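Local coordinates for protein STN1 (Saccharomyces cerevisiae, PDB 3KEY), which regulates telomere length and protects telomere ends, inhibiting telomerase loading through its interaction with CDC13, and is represented here by its C-terminal tandem winged-helix domain, at residues V37-A41 / L59-F64; S104-K108 / L176-Y180. All blocks are in the same frame, centred on the assembly; numbering follows the deposited sequence.

Contact 1. Residues V37-A41 / L59-F64; sequences VTSLA and LEKEAF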
loop_
_atom_site.group_PDB
_atom_site.type_symbol
_atom_site.label_atom_id
_atom_site.label_comp_id
_atom_site.label_asym_id
_atom_site.label_seq_id
_atom_site.Cartn_x
_atom_site.Cartn_y
_atom_site.Cartn_z
ATOM N N VAL A 37 -9.581 -10.979 -5.052
ATOM C CA VAL A 37 -10.891 -11.122 -4.412
ATOM C C VAL A 37 -11.312 -12.586 -4.246
ATOM O O VAL A 37 -11.783 -12.997 -3.185
ATOM C CB VAL A 37 -11.979 -10.360 -5.217
ATOM C CG1 VAL A 37 -13.358 -10.695 -4.678
ATOM C CG2 VAL A 37 -11.733 -8.850 -5.120
ATOM N N THR A 38 -11.146 -13.372 -5.300
ATOM C CA THR A 38 -11.507 -14.783 -5.244
ATOM C C THR A 38 -10.695 -15.497 -4.160
ATOM O O THR A 38 -11.234 -16.291 -3.384
ATOM C CB THR A 38 -11.262 -15.454 -6.604
ATOM O OG1 THR A 38 -12.068 -14.801 -7.591
ATOM C CG2 THR A 38 -11.614 -16.948 -6.546
ATOM N N SER A 39 -9.402 -15.197 -4.100
ATOM C CA SER A 39 -8.531 -15.809 -3.102
ATOM C C SER A 39 -8.998 -15.467 -1.681
ATOM O O SER A 39 -9.093 -16.348 -0.816
ATOM C CB SER A 39 -7.083 -15.339 -3.312
ATOM O OG SER A 39 -6.228 -15.855 -2.305
ATOM N N LEU A 40 -9.307 -14.193 -1.444
ATOM C CA LEU A 40 -9.768 -13.748 -0.127
ATOM C C LEU A 40 -11.142 -14.345 0.189
ATOM O O LEU A 40 -11.446 -14.670 1.340
ATOM C CB LEU A 40 -9.869 -12.213 -0.088
ATOM C CG LEU A 40 -9.627 -11.467 1.232
ATOM C CD1 LEU A 40 -10.158 -10.037 1.108
ATOM C CD2 LEU A 40 -10.304 -12.164 2.383
ATOM N N ALA A 41 -11.976 -14.471 -0.836
ATOM C CA ALA A 41 -13.315 -15.014 -0.648
ATOM C C ALA A 41 -13.257 -16.455 -0.145
ATOM O O ALA A 41 -14.079 -16.862 0.691
ATOM C CB ALA A 41 -14.110 -14.934 -1.955
ATOM N N LEU A 59 -19.685 -13.746 -0.920
ATOM C CA LEU A 59 -18.428 -13.719 -0.182
ATOM C C LEU A 59 -17.373 -12.888 -0.910
ATOM O O LEU A 59 -16.563 -12.218 -0.266
ATOM C CB LEU A 59 -17.915 -15.147 0.049
ATOM C CG LEU A 59 -18.789 -15.982 0.996
ATOM C CD1 LEU A 59 -18.344 -17.446 0.994
ATOM C CD2 LEU A 59 -18.694 -15.393 2.394
ATOM N N GLU A 60 -17.382 -12.936 -2.243
ATOM C CA GLU A 60 -16.433 -12.171 -3.056
ATOM C C GLU A 60 -16.692 -10.665 -2.944
ATOM O O GLU A 60 -15.759 -9.864 -2.819
ATOM C CB GLU A 60 -16.522 -12.582 -4.532
ATOM C CG GLU A 60 -16.001 -13.983 -4.841
ATOM C CD GLU A 60 -16.111 -14.326 -6.313
ATOM O OE1 GLU A 60 -17.219 -14.188 -6.869
ATOM O OE2 GLU A 60 -15.096 -14.736 -6.920
ATOM N N LYS A 61 -17.962 -10.278 -2.997
ATOM C CA LYS A 61 -18.307 -8.871 -2.885
ATOM C C LYS A 61 -17.948 -8.358 -1.492
ATOM O O LYS A 61 -17.542 -7.210 -1.336
ATOM C CB LYS A 61 -19.788 -8.675 -3.208
ATOM C CG LYS A 61 -20.050 -8.863 -4.696
ATOM C CD LYS A 61 -21.515 -8.828 -5.067
ATOM C CE LYS A 61 -21.668 -8.956 -6.584
ATOM N NZ LYS A 61 -23.097 -8.944 -7.008
ATOM N N GLU A 62 -18.063 -9.223 -0.487
ATOM C CA GLU A 62 -17.706 -8.849 0.878
ATOM C C GLU A 62 -16.176 -8.740 1.001
ATOM O O GLU A 62 -15.657 -7.883 1.727
ATOM C CB GLU A 62 -18.244 -9.889 1.864
ATOM C CG GLU A 62 -17.771 -9.707 3.292
ATOM C CD GLU A 62 -18.431 -10.685 4.261
ATOM O OE1 GLU A 62 -17.968 -10.770 5.421
ATOM O OE2 GLU A 62 -19.415 -11.358 3.871
ATOM N N ALA A 63 -15.459 -9.604 0.284
ATOM C CA ALA A 63 -13.998 -9.588 0.314
ATOM C C ALA A 63 -13.484 -8.303 -0.323
ATOM O O ALA A 63 -12.576 -7.657 0.199
ATOM C CB ALA A 63 -13.431 -10.801 -0.437
ATOM N N PHE A 64 -14.073 -7.954 -1.464
ATOM C CA PHE A 64 -13.697 -6.761 -2.206
ATOM C C PHE A 64 -13.921 -5.509 -1.360
ATOM O O PHE A 64 -13.083 -4.613 -1.334
ATOM C CB PHE A 64 -14.521 -6.687 -3.488
ATOM C CG PHE A 64 -14.298 -5.438 -4.285
ATOM C CD1 PHE A 64 -13.057 -5.163 -4.843
ATOM C CD2 PHE A 64 -15.342 -4.543 -4.496
ATOM C CE1 PHE A 64 -12.858 -4.016 -5.604
ATOM C CE2 PHE A 64 -15.152 -3.390 -5.258
ATOM C CZ PHE A 64 -13.904 -3.129 -5.812
#
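V37 points from its helix at E60 and F64. Its CG1 lies anti to the backbone N (chi1 171°), which carries it to 3.1 Å from the carbonyl O of E60, a tight van der Waals contact, and across the E60 side chain at about a right angle. The other methyl, CG2, meets F64 at CB, 3.9 Å away, and comes equally near ring atom CD1. The rest of the F64 ring turns from the contact and forms an edge-to-face pair with Y28. A63 puts its single methyl against the opposing helix, where CB lies 3.7 Å from CD1 of L40. A41 does the same from the other helix: its CB is 3.6 Å from CG of E60. T38 and E60 run alongside each other and point the same way. Their ends, OG1 of T38 and OE2 of E60, are 3.1 Å apart. The T38 hydroxyl has one proton and hydrogen-bonds to the carbonyl O of R34, so a bond to E60 is only possible. The same OE2 forms a salt bridge with NH2 of R34. The axes of the two segments come within 8.1 Å and cross at 109°, with the small A41 and A63 in the interface. This is the packing of helices 31-47 and 56-73 in the first winged helix-turn-helix domain.

Contact 2. Residues S104-K108 / L176-Y180; sequences SVLMK and LHLEY
L106, L176 and L178 make the apolar middle of this contact. CD1 of L106 meets CD1 of L176 at 3.7 Å, and the two side chains cross at about a right angle. CD1 of L178 reaches the root of the L106 side chain, 4.0 Å from its CB. The same methyl of L178 lies 4.2 Å from CG of M107. It thus touches two consecutive residues of the helix. L143 and F139 of helix 132-149 touch L178 and L176 in turn, and this makes the leucines part of a wider core.

Helix 90-108 packs here on strand 173-180, the middle strand of an antiparallel three-stranded sheet. The sheet and the helices packed on it belong to the second winged helix-turn-helix domain of the fragment. The segment axes run at 47° to each other.

The aromatic contact is made by Y180. Its CG stands anti to the carbonyl carbon (chi1 -60°), and the ring extends toward the last turn of the helix. CA of M107 lies at the ring edge, near its plane, 3.9 Å from CE2 and 3.3 Å from OH of Y180. CG of M107 lies 4.1 Å from CE2 of the same ring.

No hydrogen bond joins the two segments; polar groups find partners outside them. OH of Y180 comes to 3.3 Å from the carbonyl O of L106, but its hydrogen bond is to the carbonyl O of C111. An alanine in place of Y180 would probably leave that C111 carbonyl without its hydroxyl partner and open a gap beside M107. Y112 packs edge-to-face with the Y180 ring, and the carbonyl O of M107 accepts a hydrogen bond from OH of Y184.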
loop_
_atom_site.group_PDB
_atom_site.type_symbol
_atom_site.label_atom_id
_atom_site.label_comp_id
_atom_site.label_asym_id
_atom_site.label_seq_id
_atom_site.Cartn_x
_atom_site.Cartn_y
_atom_site.Cartn_z
ATOM N N SER A 104 15.637 7.635 -2.148
ATOM C CA SER A 104 16.685 8.027 -3.077
ATOM C C SER A 104 17.713 8.976 -2.442
ATOM O O SER A 104 18.921 8.754 -2.558
ATOM C CB SER A 104 16.062 8.675 -4.320
ATOM O OG SER A 104 17.070 9.144 -5.199
ATOM N N VAL A 105 17.244 10.021 -1.770
ATOM C CA VAL A 105 18.165 10.961 -1.146
ATOM C C VAL A 105 18.926 10.329 0.026
ATOM O O VAL A 105 20.124 10.579 0.194
ATOM C CB VAL A 105 17.445 12.250 -0.657
ATOM C CG1 VAL A 105 16.480 11.933 0.472
ATOM C CG2 VAL A 105 18.477 13.262 -0.185
ATOM N N LEU A 106 18.248 9.507 0.827
ATOM C CA LEU A 106 18.911 8.853 1.958
ATOM C C LEU A 106 20.074 7.988 1.471
ATOM O O LEU A 106 21.152 7.988 2.069
ATOM C CB LEU A 106 17.921 7.990 2.757
ATOM C CG LEU A 106 16.918 8.761 3.631
ATOM C CD1 LEU A 106 15.934 7.791 4.292
ATOM C CD2 LEU A 106 17.680 9.567 4.694
ATOM N N MET A 107 19.855 7.258 0.385
ATOM C CA MET A 107 20.896 6.413 -0.174
ATOM C C MET A 107 22.060 7.251 -0.708
ATOM O O MET A 107 23.219 6.910 -0.493
ATOM C CB MET A 107 20.326 5.537 -1.291
ATOM C CG MET A 107 19.369 4.462 -0.803
ATOM S SD MET A 107 18.872 3.357 -2.141
ATOM C CE MET A 107 20.142 2.160 -2.047
ATOM N N LYS A 108 21.748 8.350 -1.392
ATOM C CA LYS A 108 22.778 9.227 -1.949
ATOM C C LYS A 108 23.645 9.876 -0.872
ATOM O O LYS A 108 24.768 10.290 -1.142
ATOM C CB LYS A 108 22.139 10.310 -2.821
ATOM C CG LYS A 108 21.603 9.796 -4.154
ATOM C CD LYS A 108 20.782 10.858 -4.852
ATOM C CE LYS A 108 20.151 10.323 -6.119
ATOM N NZ LYS A 108 19.396 11.403 -6.812
ATOM N N LEU A 176 13.719 4.190 9.265
ATOM C CA LEU A 176 14.263 3.412 8.160
ATOM C C LEU A 176 15.719 3.019 8.410
ATOM O O LEU A 176 16.551 3.860 8.749
ATOM C CB LEU A 176 14.176 4.211 6.856
ATOM C CG LEU A 176 12.806 4.785 6.470
ATOM C CD1 LEU A 176 12.983 5.700 5.269
ATOM C CD2 LEU A 176 11.812 3.660 6.148
ATOM N N HIS A 177 16.017 1.737 8.251
ATOM C CA HIS A 177 17.384 1.242 8.414
ATOM C C HIS A 177 17.845 0.774 7.048
ATOM O O HIS A 177 17.161 -0.020 6.399
ATOM C CB HIS A 177 17.448 0.057 9.384
ATOM C CG HIS A 177 17.112 0.412 10.796
ATOM N ND1 HIS A 177 15.834 0.300 11.311
ATOM C CD2 HIS A 177 17.879 0.903 11.796
ATOM C CE1 HIS A 177 15.833 0.707 12.568
ATOM N NE2 HIS A 177 17.061 1.078 12.887
ATOM N N LEU A 178 18.994 1.267 6.606
ATOM C CA LEU A 178 19.526 0.882 5.305
ATOM C C LEU A 178 20.954 0.362 5.454
ATOM O O LEU A 178 21.769 0.944 6.172
ATOM C CB LEU A 178 19.512 2.085 4.345
ATOM C CG LEU A 178 18.172 2.808 4.167
ATOM C CD1 LEU A 178 18.357 4.063 3.290
ATOM C CD2 LEU A 178 17.154 1.852 3.550
ATOM N N GLU A 179 21.239 -0.756 4.798
ATOM C CA GLU A 179 22.578 -1.331 4.824
ATOM C C GLU A 179 23.043 -1.302 3.367
ATOM O O GLU A 179 22.314 -1.722 2.465
ATOM C CB GLU A 179 22.553 -2.766 5.353
ATOM C CG GLU A 179 23.901 -3.472 5.239
ATOM C CD GLU A 179 23.900 -4.876 5.836
ATOM O OE1 GLU A 179 22.895 -5.600 5.674
ATOM O OE2 GLU A 179 24.916 -5.256 6.454
ATOM N N TYR A 180 24.253 -0.809 3.144
ATOM C CA TYR A 180 24.783 -0.687 1.792
ATOM C C TYR A 180 25.693 -1.814 1.311
ATOM O O TYR A 180 26.429 -2.421 2.093
ATOM C CB TYR A 180 25.484 0.667 1.657
ATOM C CG TYR A 180 24.537 1.819 1.909
ATOM C CD1 TYR A 180 24.423 2.399 3.180
ATOM C CD2 TYR A 180 23.695 2.277 0.901
ATOM C CE1 TYR A 180 23.482 3.412 3.434
ATOM C CE2 TYR A 180 22.753 3.282 1.141
ATOM C CZ TYR A 180 22.648 3.844 2.404
ATOM O OH TYR A 180 21.707 4.829 2.628
#

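Contact 1 and contact 2 lie in different winged helix-turn-helix domains, on opposite sides of the chain's centre. Their centres are about 38 Å apart, and they share no helix or strand. Both are buried contacts rather than surface ones, though L106 and T38 remain partly exposed. Contact 1 joins two helices, and its small alanine side chains are consistent with the close backbones. Contact 2 joins a helix to a sheet strand, with larger leucine, methionine and tyrosine side chains spanning a wider gap. E60, paired with R34 outside the segments, brings a charge to the first, whereas the second has no charged residue touching across it and ends at a tyrosine hydroxyl.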